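Long-range contacts in Tol-Pal system protein TolB (Acinetobacter baumannii, PDB 7MX5), which probably works in the periplasm as part of the Tol-Pal system, helping outer membrane invagination during cell division and the upkeep of outer membrane integrity: residues Ser174-Pro179 and Gly217-Ser222; Ser227-Ala232 and Thr261-Thr266. All blocks are in the same frame, centred on the assembly; numbering follows the deposited sequence.

Contact 1: Ser174-Pro179 and Gly217-Ser222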
ATOM      1  N   SER A 174     -12.087  -5.371   6.270  1.00 37.53           N
ATOM      2  CA  SER A 174     -10.731  -5.453   6.802  1.00 34.01           C
ATOM      3  C   SER A 174      -9.881  -6.525   6.130  1.00 31.58           C
ATOM      4  O   SER A 174      -9.587  -7.557   6.746  1.00 32.93           O
ATOM      5  CB  SER A 174     -10.780  -5.705   8.310  1.00 38.54           C
ATOM      6  OG  SER A 174     -11.572  -4.730   8.963  1.00 48.36           O
ATOM      7  N   PRO A 175      -9.454  -6.320   4.884  1.00 30.99           N
ATOM      8  CA  PRO A 175      -8.470  -7.237   4.291  1.00 38.46           C
ATOM      9  C   PRO A 175      -7.108  -7.041   4.945  1.00 35.76           C
ATOM     10  O   PRO A 175      -6.644  -5.911   5.115  1.00 41.70           O
ATOM     11  CB  PRO A 175      -8.448  -6.849   2.807  1.00 26.58           C
ATOM     12  CG  PRO A 175      -9.482  -5.781   2.626  1.00 37.27           C
ATOM     13  CD  PRO A 175      -9.843  -5.239   3.965  1.00 40.01           C
ATOM     14  N   ALA A 176      -6.477  -8.151   5.321  1.00 32.12           N
ATOM     15  CA  ALA A 176      -5.182  -8.129   5.988  1.00 33.78           C
ATOM     16  C   ALA A 176      -4.238  -9.087   5.281  1.00 40.77           C
ATOM     17  O   ALA A 176      -4.601 -10.236   5.009  1.00 33.95           O
ATOM     18  CB  ALA A 176      -5.310  -8.505   7.466  1.00 34.45           C
ATOM     19  N   TRP A 177      -3.027  -8.617   4.995  1.00 37.39           N
ATOM     20  CA  TRP A 177      -2.052  -9.390   4.242  1.00 38.59           C
ATOM     21  C   TRP A 177      -1.234 -10.274   5.173  1.00 34.49           C
ATOM     22  O   TRP A 177      -0.780  -9.823   6.231  1.00 40.06           O
ATOM     23  CB  TRP A 177      -1.126  -8.462   3.456  1.00 35.03           C
ATOM     24  CG  TRP A 177      -1.725  -7.945   2.190  1.00 34.89           C
ATOM     25  CD1 TRP A 177      -2.330  -6.738   2.005  1.00 28.74           C
ATOM     26  CD2 TRP A 177      -1.778  -8.620   0.927  1.00 36.21           C
ATOM     27  NE1 TRP A 177      -2.757  -6.617   0.705  1.00 36.12           N
ATOM     28  CE2 TRP A 177      -2.431  -7.760   0.023  1.00 33.81           C
ATOM     29  CE3 TRP A 177      -1.336  -9.867   0.475  1.00 37.62           C
ATOM     30  CZ2 TRP A 177      -2.653  -8.106  -1.308  1.00 39.13           C
ATOM     31  CZ3 TRP A 177      -1.558 -10.209  -0.846  1.00 35.37           C
ATOM     32  CH2 TRP A 177      -2.210  -9.332  -1.722  1.00 47.41           C
ATOM     33  N   THR A 178      -1.051 -11.528   4.777  1.00 40.91           N
ATOM     34  CA  THR A 178      -0.161 -12.416   5.501  1.00 32.96           C
ATOM     35  C   THR A 178       1.288 -11.959   5.308  1.00 38.07           C
ATOM     36  O   THR A 178       1.614 -11.331   4.296  1.00 32.17           O
ATOM     37  CB  THR A 178      -0.362 -13.860   5.025  1.00 40.23           C
ATOM     38  OG1 THR A 178      -0.762 -14.679   6.132  1.00 43.16           O
ATOM     39  CG2 THR A 178       0.896 -14.434   4.401  1.00 42.78           C
ATOM     40  N   PRO A 179       2.166 -12.231   6.286  1.00 40.84           N
ATOM     41  CA  PRO A 179       3.526 -11.650   6.250  1.00 32.69           C
ATOM     42  C   PRO A 179       4.262 -11.803   4.925  1.00 42.30           C
ATOM     43  O   PRO A 179       4.933 -10.858   4.494  1.00 45.03           O
ATOM     44  CB  PRO A 179       4.254 -12.399   7.374  1.00 42.07           C
ATOM     45  CG  PRO A 179       3.194 -12.898   8.275  1.00 39.57           C
ATOM     46  CD  PRO A 179       1.888 -12.939   7.546  1.00 36.10           C
ATOM     47  N   GLY A 217     -13.738  -8.176  14.073  1.00 47.96           N
ATOM     48  CA  GLY A 217     -12.866  -8.356  12.931  1.00 47.99           C
ATOM     49  C   GLY A 217     -11.509  -7.702  13.075  1.00 53.05           C
ATOM     50  O   GLY A 217     -10.831  -7.878  14.092  1.00 51.50           O
ATOM     51  N   ALA A 218     -11.107  -6.944  12.050  1.00 49.61           N
ATOM     52  CA  ALA A 218      -9.823  -6.255  11.990  1.00 54.78           C
ATOM     53  C   ALA A 218      -8.667  -7.221  12.229  1.00 47.67           C
ATOM     54  O   ALA A 218      -7.979  -7.120  13.254  1.00 47.44           O
ATOM     55  CB  ALA A 218      -9.775  -5.110  13.004  1.00 43.42           C
ATOM     56  N   PRO A 219      -8.415  -8.158  11.321  1.00 48.37           N
ATOM     57  CA  PRO A 219      -7.320  -9.107  11.532  1.00 40.01           C
ATOM     58  C   PRO A 219      -5.963  -8.485  11.243  1.00 54.64           C
ATOM     59  O   PRO A 219      -5.835  -7.523  10.482  1.00 51.95           O
ATOM     60  CB  PRO A 219      -7.627 -10.238  10.542  1.00 43.51           C
ATOM     61  CG  PRO A 219      -8.504  -9.635   9.502  1.00 42.24           C
ATOM     62  CD  PRO A 219      -9.118  -8.378  10.044  1.00 51.15           C
ATOM     63  N   SER A 220      -4.943  -9.052  11.881  1.00 60.05           N
ATOM     64  CA  SER A 220      -3.563  -8.634  11.686  1.00 48.40           C
ATOM     65  C   SER A 220      -2.664  -9.798  12.071  1.00 50.41           C
ATOM     66  O   SER A 220      -2.895 -10.450  13.092  1.00 56.88           O
ATOM     67  CB  SER A 220      -3.223  -7.392  12.517  1.00 47.19           C
ATOM     68  OG  SER A 220      -1.857  -7.041  12.375  1.00 57.13           O
ATOM     69  N   PHE A 221      -1.644 -10.051  11.258  1.00 42.86           N
ATOM     70  CA  PHE A 221      -0.842 -11.261  11.368  1.00 43.98           C
ATOM     71  C   PHE A 221       0.536 -10.959  11.941  1.00 47.34           C
ATOM     72  O   PHE A 221       1.135  -9.921  11.640  1.00 38.64           O
ATOM     73  CB  PHE A 221      -0.706 -11.940  10.006  1.00 36.94           C
ATOM     74  CG  PHE A 221      -1.965 -12.606   9.548  1.00 47.43           C
ATOM     75  CD1 PHE A 221      -2.347 -13.829  10.072  1.00 37.52           C
ATOM     76  CD2 PHE A 221      -2.781 -11.999   8.608  1.00 40.74           C
ATOM     77  CE1 PHE A 221      -3.511 -14.443   9.659  1.00 37.94           C
ATOM     78  CE2 PHE A 221      -3.944 -12.608   8.192  1.00 46.80           C
ATOM     79  CZ  PHE A 221      -4.311 -13.831   8.719  1.00 39.19           C
ATOM     80  N   SER A 222       1.023 -11.878  12.770  1.00 44.32           N
ATOM     81  CA  SER A 222       2.332 -11.734  13.382  1.00 42.38           C
ATOM     82  C   SER A 222       3.429 -11.806  12.322  1.00 49.33           C
ATOM     83  O   SER A 222       3.305 -12.541  11.339  1.00 47.02           O
ATOM     84  CB  SER A 222       2.552 -12.830  14.420  1.00 43.10           C
ATOM     85  OG  SER A 222       2.589 -12.304  15.732  1.00 56.69           O
TER
HETATM   86  O   HOH W   1      -1.751  -8.169   8.918  1.00 37.04           O
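Ala218 meets Ser174 through its backbone: the hydroxyl and CB of Ser174 lie against its CA, while Ser174 OG spends its hydrogen bond on Glu394. The ring of Pro219 comes next, with Pro219 CD 3.4 Å from Ser174 O and Pro219 CG 4.0 Å from Ala176 CB; the ring thus touches both Ser174 and Ala176. Pro219 O lies 3.2 Å from Ala176 CB, a close contact with no hydrogen bond. Phe221 follows, CG turned anti to its carbonyl carbon (chi1 -73°), which swings the ring across the interface. Thr178 OG1 stands over the centre of one face, 4.1 Å above the plane, and Ala176 O lies at the ring edge, 4.0 Å from Phe221 CE2. The backbone N of Phe221 gives its hydrogen to a water, 3.0 Å away, which returns a weak bond to Trp177 O. At the far end Pro179 sets CD against Phe221 CB (3.7 Å) and CG close to Ser222 O. The two strand segments run almost parallel, 5° apart, yet no direct hydrogen bond joins them; between them the contact rests on proline, alanine and phenylalanine packing, with a single water bridging the backbones, and the neighbouring edges stay separate sheets.

Contact 2: Ser227-Ala232 and Thr261-Thr266; sequences SMLFTA and TEARYT
Leu229 and Tyr265 each hold CG anti to the carbonyl carbon (chi1 -72° for the leucine), and with these settings the leucine branch and the phenol ring converge between the two strands. Leu229 CD1 sits over the centre of the Tyr265 ring in a CH-pi contact, 3.5 Å from the centroid and 12° off the normal. Leu229 CG leans toward the phenol end of the ring and lies 3.4 Å from Tyr265 CZ, while the same CD1 also reaches Ala263 CB at 3.8 Å; one methyl thus serves both a ring face and an alanine. Met228 CA lies at the ring edge, and Ser227 CB packs against Tyr265 OH, whose own polar partner is Gln242 through a weak hydrogen bond.

The other end is polar. Thr231 OG1 donates to Thr261 O at 2.8 Å, approaching from above the carbonyl plane with a C=O...donor angle of 131°. A water donates to that same Thr231 OG1 and accepts from Ala263 N (2.8 Å), so the hydroxyl is gripped by two bonds and links to two backbone groups of 261-266. Beside it, the methyls Thr231 CG2 and Thr261 CG2 touch at 3.7 Å, and Thr261 OG1 turns to Thr275.

Strand 227-232 is the second strand of its four-stranded sheet, and strand 263-265 is the first of the next. Side chains of one sheet laid on the innermost strand of its neighbour, largely buried, are characteristic of successive blades in a beta-propeller, here the propeller of TolB.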
ATOM      1  N   SER A 227       0.972 -16.135  14.695  1.00 40.25           N
ATOM      2  CA  SER A 227      -0.142 -15.624  15.477  1.00 48.43           C
ATOM      3  C   SER A 227      -0.920 -14.594  14.671  1.00 52.69           C
ATOM      4  O   SER A 227      -0.437 -14.060  13.669  1.00 50.43           O
ATOM      5  CB  SER A 227       0.338 -15.006  16.797  1.00 47.46           C
ATOM      6  OG  SER A 227       1.137 -15.923  17.525  1.00 56.26           O
ATOM      7  N   MET A 228      -2.138 -14.320  15.132  1.00 45.00           N
ATOM      8  CA  MET A 228      -3.010 -13.336  14.510  1.00 45.15           C
ATOM      9  C   MET A 228      -3.793 -12.605  15.591  1.00 48.96           C
ATOM     10  O   MET A 228      -4.312 -13.229  16.520  1.00 44.28           O
ATOM     11  CB  MET A 228      -3.980 -13.991  13.517  1.00 36.88           C
ATOM     12  CG  MET A 228      -5.137 -13.097  13.094  1.00 38.55           C
ATOM     13  SD  MET A 228      -6.465 -13.994  12.270  1.00 57.04           S
ATOM     14  CE  MET A 228      -7.627 -14.152  13.624  1.00 51.50           C
ATOM     15  N   LEU A 229      -3.866 -11.283  15.468  1.00 40.12           N
ATOM     16  CA  LEU A 229      -4.688 -10.464  16.344  1.00 38.89           C
ATOM     17  C   LEU A 229      -6.020 -10.158  15.671  1.00 45.18           C
ATOM     18  O   LEU A 229      -6.114 -10.083  14.443  1.00 45.94           O
ATOM     19  CB  LEU A 229      -3.982  -9.155  16.705  1.00 42.06           C
ATOM     20  CG  LEU A 229      -2.794  -9.241  17.662  1.00 45.79           C
ATOM     21  CD1 LEU A 229      -1.931  -7.999  17.534  1.00 45.55           C
ATOM     22  CD2 LEU A 229      -3.258  -9.428  19.096  1.00 39.45           C
ATOM     23  N   PHE A 230      -7.054  -9.985  16.490  1.00 37.46           N
ATOM     24  CA  PHE A 230      -8.370  -9.638  15.976  1.00 46.06           C
ATOM     25  C   PHE A 230      -9.181  -8.992  17.087  1.00 51.38           C
ATOM     26  O   PHE A 230      -8.893  -9.164  18.275  1.00 42.59           O
ATOM     27  CB  PHE A 230      -9.102 -10.861  15.407  1.00 40.94           C
ATOM     28  CG  PHE A 230      -9.372 -11.944  16.417  1.00 49.28           C
ATOM     29  CD1 PHE A 230      -8.368 -12.816  16.809  1.00 53.90           C
ATOM     30  CD2 PHE A 230     -10.636 -12.099  16.962  1.00 48.56           C
ATOM     31  CE1 PHE A 230      -8.619 -13.815  17.731  1.00 57.16           C
ATOM     32  CE2 PHE A 230     -10.892 -13.096  17.884  1.00 46.03           C
ATOM     33  CZ  PHE A 230      -9.884 -13.956  18.268  1.00 52.30           C
ATOM     34  N   THR A 231     -10.196  -8.236  16.681  1.00 48.38           N
ATOM     35  CA  THR A 231     -11.095  -7.562  17.604  1.00 49.44           C
ATOM     36  C   THR A 231     -12.396  -8.344  17.723  1.00 53.50           C
ATOM     37  O   THR A 231     -12.922  -8.852  16.729  1.00 46.57           O
ATOM     38  CB  THR A 231     -11.389  -6.134  17.142  1.00 58.12           C
ATOM     39  OG1 THR A 231     -10.186  -5.530  16.651  1.00 56.15           O
ATOM     40  CG2 THR A 231     -11.934  -5.305  18.296  1.00 57.63           C
ATOM     41  N   ALA A 232     -12.908  -8.435  18.947  1.00 53.90           N
ATOM     42  CA  ALA A 232     -14.140  -9.165  19.205  1.00 59.83           C
ATOM     43  C   ALA A 232     -14.716  -8.705  20.533  1.00 56.63           C
ATOM     44  O   ALA A 232     -13.971  -8.433  21.478  1.00 58.82           O
ATOM     45  CB  ALA A 232     -13.901 -10.678  19.222  1.00 58.29           C
ATOM     46  N   THR A 261     -11.913  -0.876  18.241  1.00 65.49           N
ATOM     47  CA  THR A 261     -10.461  -0.830  18.195  1.00 61.64           C
ATOM     48  C   THR A 261      -9.932  -1.843  17.190  1.00 64.26           C
ATOM     49  O   THR A 261     -10.638  -2.762  16.765  1.00 63.16           O
ATOM     50  CB  THR A 261      -9.849  -1.101  19.576  1.00 61.19           C
ATOM     51  OG1 THR A 261      -8.428  -0.928  19.514  1.00 60.52           O
ATOM     52  CG2 THR A 261     -10.168  -2.517  20.030  1.00 62.83           C
ATOM     53  N   GLU A 262      -8.671  -1.652  16.805  1.00 68.88           N
ATOM     54  CA  GLU A 262      -7.967  -2.543  15.895  1.00 62.90           C
ATOM     55  C   GLU A 262      -6.520  -2.662  16.348  1.00 59.54           C
ATOM     56  O   GLU A 262      -5.894  -1.662  16.707  1.00 58.82           O
ATOM     57  CB  GLU A 262      -8.017  -2.038  14.442  1.00 60.51           C
ATOM     58  CG  GLU A 262      -9.389  -1.585  13.966  1.00 61.57           C
ATOM     59  CD  GLU A 262      -9.645  -0.115  14.240  1.00 65.86           C
ATOM     60  OE1 GLU A 262      -8.733   0.562  14.761  1.00 58.26           O
ATOM     61  OE2 GLU A 262     -10.760   0.361  13.940  1.00 64.63           O
ATOM     62  N   ALA A 263      -5.994  -3.884  16.328  1.00 42.46           N
ATOM     63  CA  ALA A 263      -4.631  -4.162  16.757  1.00 34.49           C
ATOM     64  C   ALA A 263      -3.753  -4.463  15.550  1.00 36.94           C
ATOM     65  O   ALA A 263      -4.165  -5.182  14.635  1.00 41.50           O
ATOM     66  CB  ALA A 263      -4.594  -5.337  17.737  1.00 40.03           C
ATOM     67  N   ARG A 264      -2.542  -3.908  15.552  1.00 30.82           N
ATOM     68  CA  ARG A 264      -1.591  -4.079  14.458  1.00 39.93           C
ATOM     69  C   ARG A 264      -0.221  -4.396  15.039  1.00 38.77           C
ATOM     70  O   ARG A 264       0.299  -3.631  15.857  1.00 35.40           O
ATOM     71  CB  ARG A 264      -1.522  -2.824  13.582  1.00 42.57           C
ATOM     72  CG  ARG A 264      -2.863  -2.382  13.018  1.00 42.02           C
ATOM     73  CD  ARG A 264      -2.996  -2.771  11.556  1.00 42.55           C
ATOM     74  NE  ARG A 264      -4.340  -2.529  11.045  1.00 51.62           N
ATOM     75  CZ  ARG A 264      -4.609  -2.058   9.835  1.00 57.34           C
ATOM     76  NH1 ARG A 264      -3.644  -1.755   8.982  1.00 46.39           N
ATOM     77  NH2 ARG A 264      -5.876  -1.886   9.472  1.00 54.32           N
ATOM     78  N   TYR A 265       0.361  -5.513  14.607  1.00 37.33           N
ATOM     79  CA  TYR A 265       1.661  -5.933  15.113  1.00 35.58           C
ATOM     80  C   TYR A 265       2.751  -4.944  14.723  1.00 36.38           C
ATOM     81  O   TYR A 265       2.726  -4.362  13.635  1.00 34.86           O
ATOM     82  CB  TYR A 265       2.028  -7.313  14.569  1.00 35.61           C
ATOM     83  CG  TYR A 265       1.303  -8.475  15.202  1.00 48.45           C
ATOM     84  CD1 TYR A 265       1.716  -8.998  16.420  1.00 49.72           C
ATOM     85  CD2 TYR A 265       0.225  -9.072  14.565  1.00 38.24           C
ATOM     86  CE1 TYR A 265       1.059 -10.070  16.996  1.00 53.57           C
ATOM     87  CE2 TYR A 265      -0.433 -10.148  15.127  1.00 39.83           C
ATOM     88  CZ  TYR A 265      -0.011 -10.643  16.341  1.00 50.18           C
ATOM     89  OH  TYR A 265      -0.670 -11.712  16.904  1.00 56.00           O
ATOM     90  N   THR A 266       3.719  -4.764  15.617  1.00 31.45           N
ATOM     91  CA  THR A 266       4.941  -4.081  15.222  1.00 36.32           C
ATOM     92  C   THR A 266       5.809  -5.031  14.397  1.00 36.39           C
ATOM     93  O   THR A 266       5.849  -6.232  14.677  1.00 32.35           O
ATOM     94  CB  THR A 266       5.717  -3.599  16.449  1.00 37.08           C
ATOM     95  OG1 THR A 266       5.930  -4.696  17.344  1.00 36.15           O
ATOM     96  CG2 THR A 266       4.947  -2.502  17.172  1.00 35.79           C
TER
HETATM   97  O   HOH W   2      -7.518  -6.119  15.496  1.00 46.79           O

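How the contacts relate
Contacts 1 and 2 are successive blade-to-blade interfaces, with centres about 8 Å apart, and the sheet containing strands 215-221 and 227-232 belongs to both. Contact 1 joins this sheet to the preceding blade through its first strand, and contact 2 joins it to the following blade through its second. Within the sheet, two probable backbone hydrogen bonds tie them together, from Thr231 N to Gly217 O and from Leu229 N to Ser220 O, each 2.7 Å. Tyr265 also reaches back to the 217-222 segment: its CD2 packs 3.2 Å from Phe221 O, and its backbone N is weakly bonded to Ser220 OG. Water and apolar packing recur in both interfaces, but contact 2 alone adds a direct hydrogen bond.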